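Local coordinates for protein chitooligosaccharide oxidase (Gibberella zeae, PDB 6Y0R) that oxidises the C1 hydroxyl group of chitooligosaccharides to the lactone with a bicovalently bound FAD, passing the electrons to molecular oxygen to give hydrogen peroxide, at residues M170-H175 and E264-M269; T234-G239 and Y276-A281; S288-L293 and V305-V310; D377-T382 and L402-F407. All blocks are in the same frame, centred on the assembly; numbering follows the deposited sequence.

Overall arrangement
All four contacts involve one seven-stranded antiparallel sheet. Contacts 1 and 4 are buried and lie nearest the flavin: contact 1 sets a short helix of the FAD-binding region against strand 265-272, and contact 4 pairs strands 371-378 and 403-411. These two strands and strand 265-272 are successive members of the sheet, so the two contacts touch. Contact 2, partly buried, pairs strands 233-239 and 275-283; contact 3, also partly buried and farthest from the centre of the chain, lays helix 286-300 on an outermost strand, 305-310. Polar side chains dominate contact 1, backbone bonds carry contacts 2 and 4, and contact 3 combines aliphatic packing with one arginine at the sheet edge.

Contact 1: M170-H175 and E264-M269; sequences MVARKH and EITMQM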
# COMPACT_ATOMS: atom_id res chain seq x y z
N MET A 170 7.93 5.46 6.39
CA MET A 170 8.75 5.81 7.57
C MET A 170 8.60 7.27 8.00
O MET A 170 9.23 7.61 9.01
CB MET A 170 10.22 5.51 7.25
CG MET A 170 10.43 4.02 7.05
SD MET A 170 10.21 3.24 8.64
CE MET A 170 9.84 1.57 8.11
N VAL A 171 7.87 8.13 7.29
CA VAL A 171 7.53 9.47 7.83
C VAL A 171 6.02 9.67 7.87
O VAL A 171 5.59 10.84 7.86
CB VAL A 171 8.24 10.60 7.07
CG1 VAL A 171 9.75 10.50 7.31
CG2 VAL A 171 7.89 10.67 5.60
N ALA A 172 5.23 8.60 7.90
CA ALA A 172 3.75 8.71 7.88
C ALA A 172 3.25 9.58 9.05
O ALA A 172 2.29 10.33 8.87
CB ALA A 172 3.15 7.32 7.93
N ARG A 173 3.78 9.40 10.24
CA ARG A 173 3.17 10.08 11.40
C ARG A 173 3.47 11.57 11.29
O ARG A 173 2.68 12.34 11.84
CB ARG A 173 3.64 9.50 12.72
CG ARG A 173 3.17 8.06 12.90
CD ARG A 173 3.47 7.47 14.25
NE ARG A 173 2.65 8.05 15.33
CZ ARG A 173 3.04 8.97 16.18
NH1 ARG A 173 4.24 9.52 16.08
NH2 ARG A 173 2.20 9.35 17.12
N LYS A 174 4.50 11.97 10.55
CA LYS A 174 4.74 13.44 10.38
C LYS A 174 3.98 14.00 9.18
O LYS A 174 3.45 15.14 9.26
CB LYS A 174 6.22 13.71 10.23
CG LYS A 174 6.59 15.18 10.11
CD LYS A 174 6.34 15.95 11.40
CE LYS A 174 6.62 17.43 11.21
NZ LYS A 174 6.60 18.11 12.51
N HIS A 175 3.93 13.27 8.07
CA HIS A 175 3.47 13.85 6.77
C HIS A 175 2.21 13.14 6.24
O HIS A 175 1.63 13.64 5.29
CB HIS A 175 4.59 13.84 5.74
CG HIS A 175 5.69 14.79 6.07
ND1 HIS A 175 5.51 16.17 6.06
CD2 HIS A 175 6.96 14.57 6.46
CE1 HIS A 175 6.67 16.74 6.41
NE2 HIS A 175 7.57 15.79 6.70
N GLU A 264 7.55 13.24 14.71
CA GLU A 264 8.85 12.93 14.06
C GLU A 264 9.21 11.45 14.13
O GLU A 264 10.17 11.09 13.42
CB GLU A 264 9.96 13.75 14.75
CG GLU A 264 9.92 15.21 14.35
CD GLU A 264 8.80 16.05 14.95
OE1 GLU A 264 8.27 15.68 16.02
OE2 GLU A 264 8.45 17.06 14.30
N ILE A 265 8.54 10.63 14.97
CA ILE A 265 8.84 9.18 15.04
C ILE A 265 7.75 8.40 14.28
O ILE A 265 6.60 8.62 14.54
CB ILE A 265 8.92 8.66 16.47
CG1 ILE A 265 9.94 9.39 17.34
CG2 ILE A 265 9.18 7.17 16.44
CD1 ILE A 265 9.88 8.98 18.74
N THR A 266 8.14 7.51 13.38
CA THR A 266 7.29 6.45 12.83
C THR A 266 8.01 5.14 13.12
O THR A 266 9.21 5.07 12.86
CB THR A 266 6.94 6.67 11.36
OG1 THR A 266 6.25 7.92 11.15
CG2 THR A 266 6.08 5.54 10.83
N MET A 267 7.34 4.16 13.72
CA MET A 267 8.05 2.93 14.02
C MET A 267 7.09 1.75 14.07
O MET A 267 5.84 1.95 14.09
CB MET A 267 8.82 3.02 15.34
CG MET A 267 8.00 3.17 16.55
SD MET A 267 9.21 3.34 17.95
CE MET A 267 10.46 2.17 17.46
N GLN A 268 7.70 0.59 14.05
CA GLN A 268 6.97 -0.68 13.97
C GLN A 268 7.68 -1.77 14.77
O GLN A 268 8.90 -1.71 14.96
CB GLN A 268 6.79 -1.04 12.50
CG GLN A 268 8.10 -1.29 11.81
CD GLN A 268 7.97 -1.50 10.32
OE1 GLN A 268 6.87 -1.60 9.76
NE2 GLN A 268 9.12 -1.47 9.65
N MET A 269 6.91 -2.79 15.13
CA MET A 269 7.39 -3.98 15.80
C MET A 269 7.36 -5.12 14.78
O MET A 269 6.27 -5.40 14.24
CB MET A 269 6.52 -4.32 17.00
CG MET A 269 7.02 -5.54 17.74
SD MET A 269 8.49 -5.29 18.74
CE MET A 269 7.92 -4.07 19.92
O HOH W 1 7.24 10.34 11.31
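The guanidinium of Arg173 meets Ile265 at its edge: NH1 donates to Ile265 O at 3.0 Å, almost within the guanidinium plane and in the plane of the carbonyl. NH1 also reaches Pro262 O, while NE binds Gly380 O, so the orientation of the group is fixed from several sides. Within the same short helix, one face of the His175 imidazole, itself clear of the strand, carries Lys174 CG 3.6 Å above its plane, and this ring stacks with Phe227. Thr266 OG1 accepts the backbone N of Arg173 at 3.0 Å, the bond nearly straight at 162°. OG1 stands opposite the carbonyl carbon, beside the backbone N (chi1 -59°), which turns it to the start of helix 172-175. A water 2.6 Å from Thr266 OG1 links weakly to Lys174 N. Farther along the strand, Met170 CE approaches Gln268 NE2 at 3.5 Å; that amide nitrogen donates to Asp279. At the other end Lys174 NZ forms a 2.8 Å salt bridge with Glu264 OE2. The Arg173 N-H is thus met by a hydroxyl, its buried guanidinium by carbonyl oxygens and Lys174 by a carboxylate, joining the FAD-binding region to the sheet through polar bonds.

Contact 2: T234-G239 and Y276-A281; sequences TYFDIG and YSVDGA
Phe236 lays its ring on the backbone of Gly280, its partner in an antiparallel hydrogen-bonded pair, the cross-strand setting known as aromatic rescue of glycine. Its CB lies beside strand 305-310, near Thr306 O. From there, at chi1 62°, CG is flanked by both backbone neighbours of CA, which swings the ring over the adjoining strand. CD1 lies 3.5 Å from Gly280 O, CE1 reaches Gly280 C at 3.4 Å, and CZ at the tip stands over Gly280 CA at 3.7 Å. The CA-H makes a CH-pi contact, 22° off the ring normal, possible because Gly280 has no side chain in the way. At the other rim CE2 touches Val278 CG1 at 4.1 Å, while Thr234 O lies in the ring plane, off the CD1 edge.

Below the ring, Phe236 and Gly280 exchange two backbone hydrogen bonds, as do Ile238 and Val278, whose side chains run side by side with their CB atoms 3.9 Å apart. On the opposite face, Asp237 OD1 comes close to Asp279 CB, at 3.0 Å. A water is a shared contact of Asp237 OD1 and Ser277 OG at this more open face, though its bonds are not all settled.

Strand 233-239 lies in the sheet between strands 275-283 and 305-310. Leu289 and Leu293 of helix 286-300 cover Phe236 on one face, and Tyr235 stacks with His318 of helix 312-320 on the other.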
# COMPACT_ATOMS: atom_id res chain seq x y z
N THR A 234 17.05 9.86 11.03
CA THR A 234 17.74 8.78 11.74
C THR A 234 16.90 7.50 11.67
O THR A 234 15.84 7.47 12.29
CB THR A 234 18.02 9.21 13.18
OG1 THR A 234 18.78 10.43 13.14
CG2 THR A 234 18.77 8.15 13.95
N TYR A 235 17.45 6.45 11.09
CA TYR A 235 16.82 5.11 11.17
C TYR A 235 17.34 4.46 12.42
O TYR A 235 18.46 4.77 12.89
CB TYR A 235 17.02 4.28 9.91
CG TYR A 235 18.43 3.94 9.55
CD1 TYR A 235 19.06 2.86 10.14
CD2 TYR A 235 19.05 4.60 8.50
CE1 TYR A 235 20.33 2.47 9.72
CE2 TYR A 235 20.32 4.22 8.08
CZ TYR A 235 20.97 3.18 8.72
OH TYR A 235 22.23 2.77 8.34
N PHE A 236 16.53 3.59 13.00
CA PHE A 236 16.92 2.96 14.27
C PHE A 236 16.28 1.58 14.38
O PHE A 236 15.33 1.26 13.70
CB PHE A 236 16.54 3.82 15.47
CG PHE A 236 15.07 4.09 15.67
CD1 PHE A 236 14.45 5.18 15.07
CD2 PHE A 236 14.30 3.23 16.45
CE1 PHE A 236 13.09 5.41 15.25
CE2 PHE A 236 12.94 3.46 16.63
CZ PHE A 236 12.34 4.55 16.02
N ASP A 237 16.90 0.78 15.24
CA ASP A 237 16.48 -0.59 15.54
C ASP A 237 16.70 -0.86 17.02
O ASP A 237 17.68 -0.34 17.60
CB ASP A 237 17.23 -1.58 14.65
CG ASP A 237 16.90 -1.41 13.17
OD1 ASP A 237 15.82 -1.95 12.73
OD2 ASP A 237 17.64 -0.65 12.49
N ILE A 238 15.82 -1.67 17.58
CA ILE A 238 15.95 -2.17 18.97
C ILE A 238 15.77 -3.67 18.93
O ILE A 238 14.65 -4.15 18.65
CB ILE A 238 14.96 -1.52 19.95
CG1 ILE A 238 14.89 -0.00 19.79
CG2 ILE A 238 15.36 -1.89 21.35
CD1 ILE A 238 13.88 0.66 20.68
N GLY A 239 16.85 -4.39 19.23
CA GLY A 239 16.84 -5.85 19.33
C GLY A 239 16.26 -6.23 20.67
O GLY A 239 16.55 -5.56 21.65
N TYR A 276 11.35 -10.76 18.38
CA TYR A 276 10.70 -9.43 18.31
C TYR A 276 11.78 -8.37 18.04
O TYR A 276 12.87 -8.49 18.63
CB TYR A 276 9.97 -9.12 19.62
CG TYR A 276 8.83 -10.05 19.97
CD1 TYR A 276 9.07 -11.32 20.49
CD2 TYR A 276 7.51 -9.65 19.83
CE1 TYR A 276 8.02 -12.16 20.84
CE2 TYR A 276 6.45 -10.50 20.14
CZ TYR A 276 6.71 -11.75 20.67
OH TYR A 276 5.69 -12.61 21.02
N SER A 277 11.50 -7.32 17.25
CA SER A 277 12.48 -6.24 17.01
C SER A 277 11.72 -4.97 16.65
O SER A 277 10.73 -5.08 15.93
CB SER A 277 13.45 -6.60 15.92
OG SER A 277 14.43 -5.58 15.79
N VAL A 278 12.19 -3.83 17.13
CA VAL A 278 11.62 -2.51 16.76
C VAL A 278 12.45 -1.94 15.61
O VAL A 278 13.69 -2.05 15.63
CB VAL A 278 11.59 -1.57 17.96
CG1 VAL A 278 11.19 -0.18 17.52
CG2 VAL A 278 10.69 -2.09 19.06
N ASP A 279 11.79 -1.37 14.60
CA ASP A 279 12.53 -0.54 13.60
C ASP A 279 11.72 0.70 13.31
O ASP A 279 10.49 0.69 13.39
CB ASP A 279 12.90 -1.29 12.34
CG ASP A 279 11.74 -1.54 11.47
OD1 ASP A 279 11.06 -2.56 11.73
OD2 ASP A 279 11.54 -0.70 10.51
N GLY A 280 12.40 1.80 13.00
CA GLY A 280 11.68 3.03 12.72
C GLY A 280 12.58 4.09 12.14
O GLY A 280 13.78 3.83 11.91
N ALA A 281 12.01 5.27 11.96
CA ALA A 281 12.76 6.45 11.50
C ALA A 281 12.34 7.66 12.31
O ALA A 281 11.19 7.79 12.68
CB ALA A 281 12.53 6.72 10.04
O HOH W 2 14.94 -4.06 13.76

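Contact 3: S288-L293 and V305-V310; sequences SLRKAL and VTATTV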
# COMPACT_ATOMS: atom_id res chain seq x y z
N SER A 288 19.06 13.32 19.40
CA SER A 288 17.64 13.69 19.64
C SER A 288 16.79 12.41 19.64
O SER A 288 15.90 12.30 20.50
CB SER A 288 17.13 14.67 18.61
OG SER A 288 17.78 15.93 18.74
N LEU A 289 17.08 11.49 18.72
CA LEU A 289 16.35 10.19 18.65
C LEU A 289 16.58 9.42 19.96
O LEU A 289 15.62 8.88 20.56
CB LEU A 289 16.81 9.41 17.42
CG LEU A 289 16.19 8.04 17.19
CD1 LEU A 289 16.98 6.95 17.87
CD2 LEU A 289 14.72 8.01 17.59
N ARG A 290 17.83 9.32 20.40
CA ARG A 290 18.15 8.58 21.64
C ARG A 290 17.42 9.21 22.82
O ARG A 290 16.88 8.45 23.64
CB ARG A 290 19.67 8.50 21.79
CG ARG A 290 20.31 7.55 20.79
CD ARG A 290 21.78 7.31 21.05
NE ARG A 290 22.37 6.46 20.05
CZ ARG A 290 22.33 5.14 20.06
NH1 ARG A 290 21.73 4.50 21.04
NH2 ARG A 290 22.92 4.46 19.10
N LYS A 291 17.37 10.54 22.91
CA LYS A 291 16.62 11.19 24.02
C LYS A 291 15.12 10.88 23.92
O LYS A 291 14.51 10.50 24.94
CB LYS A 291 16.88 12.69 24.04
CG LYS A 291 18.30 13.05 24.46
CD LYS A 291 18.68 14.51 24.29
CE LYS A 291 20.18 14.69 24.18
NZ LYS A 291 20.65 15.87 24.93
N ALA A 292 14.58 10.91 22.71
CA ALA A 292 13.13 10.67 22.47
C ALA A 292 12.74 9.24 22.82
O ALA A 292 11.58 9.03 23.27
CB ALA A 292 12.78 10.97 21.04
N LEU A 293 13.62 8.27 22.57
CA LEU A 293 13.29 6.84 22.84
C LEU A 293 13.59 6.40 24.27
O LEU A 293 13.18 5.31 24.65
CB LEU A 293 14.08 5.96 21.87
CG LEU A 293 13.54 5.88 20.47
CD1 LEU A 293 14.41 4.92 19.66
CD2 LEU A 293 12.09 5.46 20.44
N VAL A 305 19.61 0.65 21.69
CA VAL A 305 19.16 1.26 20.42
C VAL A 305 20.37 1.33 19.51
O VAL A 305 21.40 1.90 19.95
CB VAL A 305 18.58 2.65 20.68
CG1 VAL A 305 18.23 3.39 19.41
CG2 VAL A 305 17.37 2.55 21.60
N THR A 306 20.24 0.84 18.29
CA THR A 306 21.21 1.12 17.20
C THR A 306 20.56 2.18 16.31
O THR A 306 19.35 2.15 16.11
CB THR A 306 21.62 -0.12 16.43
OG1 THR A 306 20.49 -0.67 15.76
CG2 THR A 306 22.27 -1.17 17.31
N ALA A 307 21.33 3.13 15.80
CA ALA A 307 20.76 4.27 15.06
C ALA A 307 21.83 4.92 14.19
O ALA A 307 23.04 5.00 14.59
CB ALA A 307 20.16 5.27 16.00
N THR A 308 21.39 5.40 13.05
CA THR A 308 22.27 6.07 12.09
C THR A 308 21.53 7.25 11.48
O THR A 308 20.42 7.05 10.99
CB THR A 308 22.76 5.12 11.00
OG1 THR A 308 23.41 3.99 11.58
CG2 THR A 308 23.70 5.83 10.05
N THR A 309 22.17 8.42 11.49
CA THR A 309 21.60 9.59 10.81
C THR A 309 22.10 9.62 9.37
O THR A 309 23.36 9.63 9.15
CB THR A 309 21.92 10.88 11.56
OG1 THR A 309 21.49 10.74 12.91
CG2 THR A 309 21.26 12.09 10.95
N VAL A 310 21.18 9.78 8.45
CA VAL A 310 21.42 9.89 6.99
C VAL A 310 20.56 11.03 6.47
O VAL A 310 19.92 11.73 7.26
CB VAL A 310 21.12 8.55 6.31
CG1 VAL A 310 22.10 7.48 6.73
CG2 VAL A 310 19.71 8.08 6.59
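Leu289 spreads its CD1 methyl over two strand side chains at once, 4.1 Å from Val305 CG1 and 4.1 Å from Ala307 CB. Strand 275-283, helix 286-300 and strand 305-310 form a split beta-alpha-beta unit: the two strands run parallel, with strand 233-239 inserted antiparallel between them, and the helix crosses the face of the sheet. The local axes of helix 288-293 and strand 305-310 approach to 9.9 Å at an angle of 145°, a spacing filled by one layer of aliphatic side chains.

Val305 is at the heart of that layer. Its CG1, anti to the backbone N (chi1 174°), is met obliquely by Leu289 and, one helical turn on, by Leu293 CD1 at 4.1 Å. Both leucines also pack on Phe236, so the cushion continues onto the next strand. Tyr282 of strand 275-283 lies against Leu289 too.

Arg290 works differently. Its chain, extended from CG to NE, runs past Val305 in the opposite direction and carries the guanidinium to the outer edge of the strand. Thr306 pairs with Asp237 of strand 233-239, which leaves the carbonyl of Val305 directed the other way, and the arginine takes it. A salt bridge from NH2 to Glu286, one turn earlier in the same helix, helps to orient the group. NH1 donates to Val305 O at 2.8 Å, coming from above the carbonyl plane, 38° out of it, while NH2 adds a weak bond to the same oxygen at 3.1 Å.

Contact 4: D377-T382 and L402-F407; sequences DITGGT and LLLFQF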
# COMPACT_ATOMS: atom_id res chain seq x y z
N ASP A 377 2.57 -1.74 13.19
CA ASP A 377 2.96 -0.35 12.92
C ASP A 377 2.12 0.56 13.81
O ASP A 377 0.91 0.36 13.86
CB ASP A 377 2.73 0.01 11.45
CG ASP A 377 3.31 -0.94 10.41
OD1 ASP A 377 4.27 -1.63 10.71
OD2 ASP A 377 2.72 -1.02 9.28
N ILE A 378 2.72 1.59 14.41
CA ILE A 378 1.91 2.65 15.09
C ILE A 378 1.51 3.65 14.02
O ILE A 378 2.42 4.33 13.45
CB ILE A 378 2.70 3.30 16.25
CG1 ILE A 378 3.13 2.25 17.27
CG2 ILE A 378 1.83 4.38 16.86
CD1 ILE A 378 4.39 2.59 18.04
N THR A 379 0.25 3.66 13.58
CA THR A 379 -0.24 4.65 12.60
C THR A 379 -0.79 5.88 13.32
O THR A 379 -0.82 6.93 12.68
CB THR A 379 -1.34 4.08 11.70
OG1 THR A 379 -2.48 3.72 12.47
CG2 THR A 379 -0.85 2.86 10.95
N GLY A 380 -1.31 5.73 14.53
CA GLY A 380 -2.05 6.82 15.21
C GLY A 380 -1.27 7.49 16.33
O GLY A 380 -0.01 7.54 16.32
N GLY A 381 -2.05 8.01 17.29
CA GLY A 381 -1.54 8.75 18.44
C GLY A 381 -1.87 10.22 18.28
O GLY A 381 -2.20 10.67 17.18
N THR A 382 -1.78 10.93 19.39
CA THR A 382 -2.16 12.35 19.48
C THR A 382 -1.60 13.16 18.30
O THR A 382 -2.38 13.95 17.71
CB THR A 382 -1.63 12.91 20.80
OG1 THR A 382 -2.14 12.11 21.86
CG2 THR A 382 -2.07 14.36 20.97
N LEU A 402 -5.20 2.87 15.83
CA LEU A 402 -3.85 3.20 16.32
C LEU A 402 -2.83 2.33 15.60
O LEU A 402 -1.68 2.79 15.49
CB LEU A 402 -3.83 2.96 17.84
CG LEU A 402 -2.51 3.19 18.57
CD1 LEU A 402 -2.00 4.63 18.38
CD2 LEU A 402 -2.68 2.90 20.04
N LEU A 403 -3.19 1.07 15.31
CA LEU A 403 -2.25 0.03 14.88
C LEU A 403 -2.59 -0.43 13.48
O LEU A 403 -3.79 -0.57 13.15
CB LEU A 403 -2.31 -1.16 15.86
CG LEU A 403 -2.06 -0.85 17.33
CD1 LEU A 403 -2.27 -2.11 18.16
CD2 LEU A 403 -0.68 -0.30 17.54
N LEU A 404 -1.55 -0.73 12.72
CA LEU A 404 -1.67 -1.43 11.43
C LEU A 404 -0.81 -2.67 11.53
O LEU A 404 0.43 -2.55 11.67
CB LEU A 404 -1.19 -0.55 10.28
CG LEU A 404 -1.09 -1.23 8.91
CD1 LEU A 404 -2.28 -2.09 8.64
CD2 LEU A 404 -0.92 -0.23 7.78
N PHE A 405 -1.41 -3.83 11.40
CA PHE A 405 -0.67 -5.09 11.36
C PHE A 405 -0.62 -5.58 9.90
O PHE A 405 -1.65 -5.51 9.15
CB PHE A 405 -1.37 -6.19 12.15
CG PHE A 405 -1.42 -6.01 13.65
CD1 PHE A 405 -2.38 -5.20 14.23
CD2 PHE A 405 -0.49 -6.63 14.46
CE1 PHE A 405 -2.41 -5.03 15.61
CE2 PHE A 405 -0.54 -6.47 15.83
CZ PHE A 405 -1.50 -5.68 16.40
N GLN A 406 0.56 -6.09 9.54
CA GLN A 406 0.74 -6.83 8.29
C GLN A 406 1.16 -8.27 8.64
O GLN A 406 2.07 -8.43 9.42
CB GLN A 406 1.77 -6.16 7.39
CG GLN A 406 1.98 -6.99 6.16
CD GLN A 406 2.93 -6.38 5.17
OE1 GLN A 406 3.76 -5.48 5.47
NE2 GLN A 406 2.83 -6.87 3.97
N PHE A 407 0.47 -9.27 8.09
CA PHE A 407 0.79 -10.70 8.34
C PHE A 407 1.20 -11.32 7.01
O PHE A 407 0.51 -11.10 6.03
CB PHE A 407 -0.41 -11.46 8.90
CG PHE A 407 -1.12 -10.80 10.05
CD1 PHE A 407 -0.62 -10.91 11.34
CD2 PHE A 407 -2.23 -9.99 9.84
CE1 PHE A 407 -1.27 -10.32 12.42
CE2 PHE A 407 -2.89 -9.41 10.93
CZ PHE A 407 -2.38 -9.55 12.20
O HOH W 3 -4.26 1.88 11.70
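Leu402 O takes two backbone donors from the turn that follows strand 371-378: Thr379 N at 2.9 Å and Gly380 N at 3.1 Å, both arriving from the same face of its carbonyl plane. The oxygen belongs to a classic beta bulge, in which Leu402 and Leu403 both face Ala346 of strand 338-346, an edge strand of the seven-stranded antiparallel sheet. Next to the bulge the pairing is regular. Asp377 and Leu404 form a hydrogen-bonded pair, with Asp377 N to Leu404 O a short and nearly straight 2.7 Å, and Leu404 N returning to Asp377 O.

Side chains close around this core. Leu402 CD1 lies 3.6 Å from Gly381 N, covering the glycine backbone, and touches Ile378 CG2 on its flank. Thr379 crosses Leu404 at about a right angle; at chi1 63° its CG2 stands anti to the carbonyl carbon, which brings this methyl tightly, at 3.5 Å, against Leu404 CB. The Asp377 side chain lies alongside Leu404, with OD2 near Leu404 CG.

Farther out, Tyr168 OH binds Ile378 O, and Ser384 OG binds Thr379 O, which probably help to set the path of the turn. Helix 247-260 covers Ile378, Leu402 and Leu403 through Phe254, Gln255 and Lys259. Leu404 packs on Tyr444, and its side chain is about 6 Å from the FAD, which places this pairing beside the cofactor. A water donates to Thr379 OG1 at 2.7 Å and, weakly, to Leu403 O at 2.9 Å.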